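Local coordinates for protein lipoxygenase (Cyanothece sp., PDB 5EK8) that probably inserts both atoms of molecular oxygen into polyunsaturated fatty acids at a non-heme iron centre, as a 9R-lipoxygenase, at residues P177-T182 with I397-D402; A456-Q461 with D650-L655. All coordinates share one frame; numbering follows the deposited sequence.

Interaction 1. Residues P177-T182 with I397-D402; sequences PNPEET and INRRGD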
loop_
_atom_site.group_PDB
_atom_site.type_symbol
_atom_site.label_atom_id
_atom_site.label_comp_id
_atom_site.label_asym_id
_atom_site.label_seq_id
_atom_site.Cartn_x
_atom_site.Cartn_y
_atom_site.Cartn_z
ATOM N N PRO A 177 11.503 12.738 3.790
ATOM C CA PRO A 177 12.024 13.495 2.649
ATOM C C PRO A 177 13.092 12.686 1.931
ATOM O O PRO A 177 13.075 12.564 0.705
ATOM C CB PRO A 177 12.633 14.750 3.289
ATOM C CG PRO A 177 12.161 14.762 4.699
ATOM C CD PRO A 177 11.883 13.346 5.074
ATOM N N ASN A 178 14.020 12.146 2.713
ATOM C CA ASN A 178 15.031 11.241 2.199
ATOM C C ASN A 178 14.596 9.804 2.417
ATOM O O ASN A 178 14.692 9.290 3.532
ATOM C CB ASN A 178 16.379 11.493 2.874
ATOM C CG ASN A 178 16.836 12.931 2.740
ATOM O OD1 ASN A 178 16.529 13.601 1.754
ATOM N ND2 ASN A 178 17.573 13.413 3.735
ATOM N N PRO A 179 14.119 9.146 1.350
ATOM C CA PRO A 179 13.685 7.749 1.433
ATOM C C PRO A 179 14.862 6.845 1.762
ATOM O O PRO A 179 14.679 5.692 2.150
ATOM C CB PRO A 179 13.141 7.464 0.031
ATOM C CG PRO A 179 13.894 8.400 -0.848
ATOM C CD PRO A 179 14.085 9.651 -0.034
ATOM N N GLU A 180 16.064 7.388 1.609
ATOM C CA GLU A 180 17.285 6.651 1.883
ATOM C C GLU A 180 17.501 6.473 3.386
ATOM O O GLU A 180 18.264 5.599 3.800
ATOM C CB GLU A 180 18.484 7.353 1.236
ATOM C CG GLU A 180 19.347 8.173 2.182
ATOM C CD GLU A 180 20.228 9.161 1.440
ATOM O OE1 GLU A 180 19.702 9.863 0.549
ATOM O OE2 GLU A 180 21.442 9.235 1.738
ATOM N N GLU A 181 16.829 7.281 4.206
ATOM C CA GLU A 181 16.892 7.083 5.652
ATOM C C GLU A 181 15.532 6.655 6.210
ATOM O O GLU A 181 14.986 7.274 7.123
ATOM C CB GLU A 181 17.406 8.344 6.369
ATOM C CG GLU A 181 16.615 9.632 6.139
ATOM C CD GLU A 181 17.146 10.781 6.982
ATOM O OE1 GLU A 181 18.366 10.805 7.248
ATOM O OE2 GLU A 181 16.348 11.650 7.392
ATOM N N THR A 182 15.000 5.572 5.653
ATOM C CA THR A 182 13.808 4.921 6.176
ATOM C C THR A 182 14.115 4.208 7.493
ATOM O O THR A 182 15.227 3.710 7.690
ATOM C CB THR A 182 13.252 3.905 5.161
ATOM O OG1 THR A 182 12.155 3.187 5.741
ATOM C CG2 THR A 182 14.334 2.916 4.763
ATOM N N ILE A 397 7.454 1.990 -0.328
ATOM C CA ILE A 397 6.853 1.942 -1.655
ATOM C C ILE A 397 5.954 3.151 -1.888
ATOM O O ILE A 397 5.894 3.669 -3.003
ATOM C CB ILE A 397 6.060 0.630 -1.895
ATOM C CG1 ILE A 397 5.532 0.581 -3.331
ATOM C CG2 ILE A 397 4.924 0.467 -0.909
ATOM C CD1 ILE A 397 6.615 0.703 -4.393
ATOM N N ASN A 398 5.276 3.621 -0.846
ATOM C CA ASN A 398 4.460 4.822 -1.006
ATOM C C ASN A 398 5.326 6.055 -1.278
ATOM O O ASN A 398 5.024 6.868 -2.169
ATOM C CB ASN A 398 3.587 5.042 0.226
ATOM C CG ASN A 398 2.458 4.041 0.321
ATOM O OD1 ASN A 398 2.234 3.257 -0.604
ATOM N ND2 ASN A 398 1.734 4.064 1.437
ATOM N N ARG A 399 6.412 6.176 -0.521
ATOM C CA ARG A 399 7.354 7.271 -0.717
ATOM C C ARG A 399 7.983 7.213 -2.109
ATOM O O ARG A 399 8.302 8.245 -2.698
ATOM C CB ARG A 399 8.439 7.240 0.361
ATOM C CG ARG A 399 9.514 8.296 0.202
ATOM C CD ARG A 399 8.921 9.690 0.152
ATOM N NE ARG A 399 9.938 10.701 -0.125
ATOM C CZ ARG A 399 10.253 11.135 -1.341
ATOM N NH1 ARG A 399 9.628 10.646 -2.404
ATOM N NH2 ARG A 399 11.192 12.059 -1.492
ATOM N N ARG A 400 8.145 6.003 -2.637
ATOM C CA ARG A 400 8.656 5.828 -3.995
ATOM C C ARG A 400 7.614 6.260 -5.025
ATOM O O ARG A 400 7.932 6.920 -6.018
ATOM C CB ARG A 400 9.066 4.372 -4.231
ATOM C CG ARG A 400 9.425 4.040 -5.677
ATOM C CD ARG A 400 10.570 4.901 -6.190
ATOM N NE ARG A 400 10.927 4.553 -7.560
ATOM C CZ ARG A 400 11.779 5.244 -8.310
ATOM N NH1 ARG A 400 12.361 6.333 -7.824
ATOM N NH2 ARG A 400 12.044 4.850 -9.548
ATOM N N GLY A 401 6.365 5.881 -4.773
ATOM C CA GLY A 401 5.255 6.251 -5.627
ATOM C C GLY A 401 5.081 7.754 -5.691
ATOM O O GLY A 401 4.567 8.281 -6.677
ATOM N N ASP A 402 5.517 8.447 -4.640
ATOM C CA ASP A 402 5.524 9.911 -4.647
ATOM C C ASP A 402 6.319 10.498 -5.818
ATOM O O ASP A 402 6.108 11.648 -6.200
ATOM C CB ASP A 402 6.084 10.454 -3.332
ATOM C CG ASP A 402 5.108 10.322 -2.185
ATOM O OD1 ASP A 402 3.892 10.198 -2.451
ATOM O OD2 ASP A 402 5.560 10.348 -1.019
#

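Interaction 2. Residues A456-Q461 with D650-L655; sequences ANLYWQ and DQFAEL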
loop_
_atom_site.group_PDB
_atom_site.type_symbol
_atom_site.label_atom_id
_atom_site.label_comp_id
_atom_site.label_asym_id
_atom_site.label_seq_id
_atom_site.Cartn_x
_atom_site.Cartn_y
_atom_site.Cartn_z
ATOM N N ALA A 456 -12.385 -13.985 -1.552
ATOM C CA ALA A 456 -12.325 -13.003 -0.479
ATOM C C ALA A 456 -13.006 -13.498 0.791
ATOM O O ALA A 456 -12.475 -13.328 1.885
ATOM C CB ALA A 456 -12.950 -11.692 -0.934
ATOM N N ASN A 457 -14.174 -14.113 0.652
ATOM C CA ASN A 457 -14.888 -14.622 1.819
ATOM C C ASN A 457 -14.169 -15.800 2.474
ATOM O O ASN A 457 -14.094 -15.882 3.707
ATOM C CB ASN A 457 -16.314 -15.019 1.442
ATOM C CG ASN A 457 -17.295 -13.873 1.603
ATOM O OD1 ASN A 457 -17.759 -13.591 2.710
ATOM N ND2 ASN A 457 -17.612 -13.203 0.500
ATOM N N LEU A 458 -13.631 -16.700 1.653
ATOM C CA LEU A 458 -12.826 -17.808 2.161
ATOM C C LEU A 458 -11.647 -17.280 2.979
ATOM O O LEU A 458 -11.421 -17.690 4.134
ATOM C CB LEU A 458 -12.317 -18.671 1.009
ATOM C CG LEU A 458 -12.255 -20.187 1.216
ATOM C CD1 LEU A 458 -11.670 -20.844 -0.021
ATOM C CD2 LEU A 458 -11.462 -20.569 2.464
ATOM N N TYR A 459 -10.906 -16.354 2.375
ATOM C CA TYR A 459 -9.762 -15.749 3.046
ATOM C C TYR A 459 -10.183 -15.051 4.331
ATOM O O TYR A 459 -9.474 -15.098 5.334
ATOM C CB TYR A 459 -9.051 -14.753 2.131
ATOM C CG TYR A 459 -7.707 -14.327 2.668
ATOM C CD1 TYR A 459 -6.702 -15.262 2.874
ATOM C CD2 TYR A 459 -7.445 -12.998 2.977
ATOM C CE1 TYR A 459 -5.473 -14.891 3.369
ATOM C CE2 TYR A 459 -6.214 -12.612 3.475
ATOM C CZ TYR A 459 -5.228 -13.568 3.669
ATOM O OH TYR A 459 -3.988 -13.214 4.160
ATOM N N TRP A 460 -11.347 -14.412 4.288
ATOM C CA TRP A 460 -11.871 -13.689 5.433
ATOM C C TRP A 460 -12.129 -14.639 6.589
ATOM O O TRP A 460 -11.817 -14.321 7.734
ATOM C CB TRP A 460 -13.152 -12.943 5.059
ATOM C CG TRP A 460 -13.669 -12.056 6.151
ATOM C CD1 TRP A 460 -14.743 -12.287 6.954
ATOM C CD2 TRP A 460 -13.122 -10.796 6.563
ATOM N NE1 TRP A 460 -14.906 -11.248 7.837
ATOM C CE2 TRP A 460 -13.924 -10.319 7.617
ATOM C CE3 TRP A 460 -12.034 -10.027 6.142
ATOM C CZ2 TRP A 460 -13.672 -9.106 8.258
ATOM C CZ3 TRP A 460 -11.785 -8.828 6.775
ATOM C CH2 TRP A 460 -12.600 -8.377 7.823
ATOM N N GLN A 461 -12.700 -15.804 6.293
ATOM C CA GLN A 461 -12.957 -16.792 7.336
ATOM C C GLN A 461 -11.648 -17.332 7.901
ATOM O O GLN A 461 -11.534 -17.585 9.110
ATOM C CB GLN A 461 -13.827 -17.932 6.803
ATOM C CG GLN A 461 -15.296 -17.822 7.209
ATOM C CD GLN A 461 -15.887 -16.445 6.929
ATOM O OE1 GLN A 461 -16.081 -16.058 5.774
ATOM N NE2 GLN A 461 -16.170 -15.696 7.992
ATOM N N ASP A 650 -6.743 -26.266 -1.052
ATOM C CA ASP A 650 -7.462 -26.893 -2.153
ATOM C C ASP A 650 -8.765 -26.186 -2.521
ATOM O O ASP A 650 -9.176 -26.217 -3.679
ATOM C CB ASP A 650 -7.740 -28.354 -1.812
ATOM C CG ASP A 650 -6.504 -29.074 -1.313
ATOM O OD1 ASP A 650 -5.669 -29.477 -2.149
ATOM O OD2 ASP A 650 -6.366 -29.231 -0.082
ATOM N N GLN A 651 -9.419 -25.561 -1.545
ATOM C CA GLN A 651 -10.636 -24.799 -1.823
ATOM C C GLN A 651 -10.269 -23.567 -2.633
ATOM O O GLN A 651 -11.051 -23.096 -3.462
ATOM C CB GLN A 651 -11.359 -24.391 -0.534
ATOM C CG GLN A 651 -11.639 -25.523 0.449
ATOM C CD GLN A 651 -10.398 -25.967 1.208
ATOM O OE1 GLN A 651 -9.289 -25.525 0.911
ATOM N NE2 GLN A 651 -10.580 -26.844 2.188
ATOM N N PHE A 652 -9.070 -23.045 -2.385
ATOM C CA PHE A 652 -8.544 -21.944 -3.178
ATOM C C PHE A 652 -8.165 -22.442 -4.563
ATOM O O PHE A 652 -8.357 -21.740 -5.556
ATOM C CB PHE A 652 -7.339 -21.294 -2.493
ATOM C CG PHE A 652 -7.705 -20.200 -1.531
ATOM C CD1 PHE A 652 -8.316 -19.041 -1.981
ATOM C CD2 PHE A 652 -7.439 -20.326 -0.179
ATOM C CE1 PHE A 652 -8.658 -18.028 -1.098
ATOM C CE2 PHE A 652 -7.774 -19.316 0.708
ATOM C CZ PHE A 652 -8.382 -18.166 0.248
ATOM N N ALA A 653 -7.621 -23.656 -4.622
ATOM C CA ALA A 653 -7.310 -24.285 -5.903
ATOM C C ALA A 653 -8.569 -24.448 -6.763
ATOM O O ALA A 653 -8.527 -24.276 -7.983
ATOM C CB ALA A 653 -6.636 -25.632 -5.683
ATOM N N GLU A 654 -9.688 -24.767 -6.115
ATOM C CA GLU A 654 -10.967 -24.957 -6.803
ATOM C C GLU A 654 -11.481 -23.664 -7.427
ATOM O O GLU A 654 -12.379 -23.683 -8.268
ATOM C CB GLU A 654 -12.015 -25.516 -5.837
ATOM C CG GLU A 654 -11.759 -26.954 -5.409
ATOM C CD GLU A 654 -12.690 -27.410 -4.304
ATOM O OE1 GLU A 654 -13.329 -26.547 -3.667
ATOM O OE2 GLU A 654 -12.782 -28.635 -4.073
ATOM N N LEU A 655 -10.911 -22.541 -6.999
ATOM C CA LEU A 655 -11.251 -21.240 -7.555
ATOM C C LEU A 655 -10.137 -20.744 -8.472
ATOM O O LEU A 655 -10.167 -19.610 -8.941
ATOM C CB LEU A 655 -11.509 -20.235 -6.431
ATOM C CG LEU A 655 -12.575 -20.653 -5.414
ATOM C CD1 LEU A 655 -12.656 -19.655 -4.260
ATOM C CD2 LEU A 655 -13.925 -20.811 -6.101
#

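Interaction 1. Residues P177-T182 with I397-D402
Pro179, in an irregular loop, faces Arg399 on helix 394-404 with their CA atoms 6.7 Å apart, the nearest backbone approach between residues 177-182 and 397-402. One arginine carries the helix side of the contact. CG of Arg399 stands anti to its own backbone nitrogen (chi1 177°), which sends the chain toward the loop, and a bend at chi2 then lays it obliquely across the ring of Pro179. Here the methylene CG of Arg399 rests 3.7 Å from CB of Pro179, while CD of the same proline sits 4.0 Å from NH2 of Arg399, oblique to the guanidinium plane. Beyond the proline the guanidinium turns an edge to the loop backbone: NH2 of Arg399 donates a hydrogen bond of 2.9 Å to O of Pro177. The N-H...O angle is 157°, and the donor lies 26° out of the carbonyl plane. Two further bonds fix the rotation of the group, NE donating to the carbonyl of Met176 and NH1 forming a salt bridge with Asp403. Arg399 thus grips two successive loop carbonyls while its charge is answered from its own helix. Cut back to an alanine, the side chain would probably leave the carbonyls of Met176 and Pro177 without this donor, take one charged partner from Asp403 and open a gap beside Pro179. A salt bridge from Asp402 to Arg173 ties the helix to the segment just before the loop. One residue before Arg399, Asn398 hydrogen-bonds His364, an iron ligand. This is therefore a surface contact in which a helix arginine bonds to the backbone of a connecting loop, on a helix of the lipoxygenase catalytic domain that also supplies a second-shell partner to the non-heme iron site.

Interaction 2. Residues A456-Q461 with D650-L655
Leu458 on helix 451-473 reaches across to Phe652 and Gln651 on the short helix 649-653, where the two backbones are closest, with CA of Leu458 8.0 Å from CA of Phe652. Its branch CD1 is centred over one face of the Phe652 ring, 4.0 Å from the centroid and only 1° off the ring normal, a CH-pi contact. The same methyl touches CB of Gln651 at 3.6 Å, the side chains of Leu458 and Gln651 crossing at about a right angle, so that CD1 touches the ring and the foot of the glutamine chain at once, from two directions. Nearer the helix, CB of Leu458 lies 4.0 Å from CZ of Phe652. Tyr459 comes next and meets the far end of that ring: its backbone N lies 3.8 Å from CZ of Phe652, set obliquely to the ring, its CB is 4.0 Å from the same CZ, and its CA lies at the edge of the phenyl, in its plane. The phenol of Tyr459 leaves the contact, packing on Phe564 and Leu568 of helix 549-574 and hydrogen-bonding Thr567 through OH. Phe652 is also covered by Ile462 on helix 451-473 and by Ile659 in the loop that follows. No hydrogen bond or salt bridge joins the segments, so the contact depends on shape and burial, with no charge or directional polar bond to set it.

In the fold
After two N-terminal helices the chain passes through an antiparallel beta domain, consistent with the PLAT domain of lipoxygenases, before entering the loop between strand 152-160 and helix 188-214. Interaction 1 pins this loop to helix 394-404, closing a span of 214 residues that includes the long helix 337-377 with the iron ligands His359 and His364. Interaction 2 opens later, at helix 451-473, and closes a span of 188 residues containing helix 549-574, which brings His570 and Asn574 to the metal. The two spans follow in series, neither nesting nor crossing. The centres of interactions 1 and 2 are about 34 Å apart. Interaction 2 fastens the chain shortly before the C-terminal Ile668 completes the iron site.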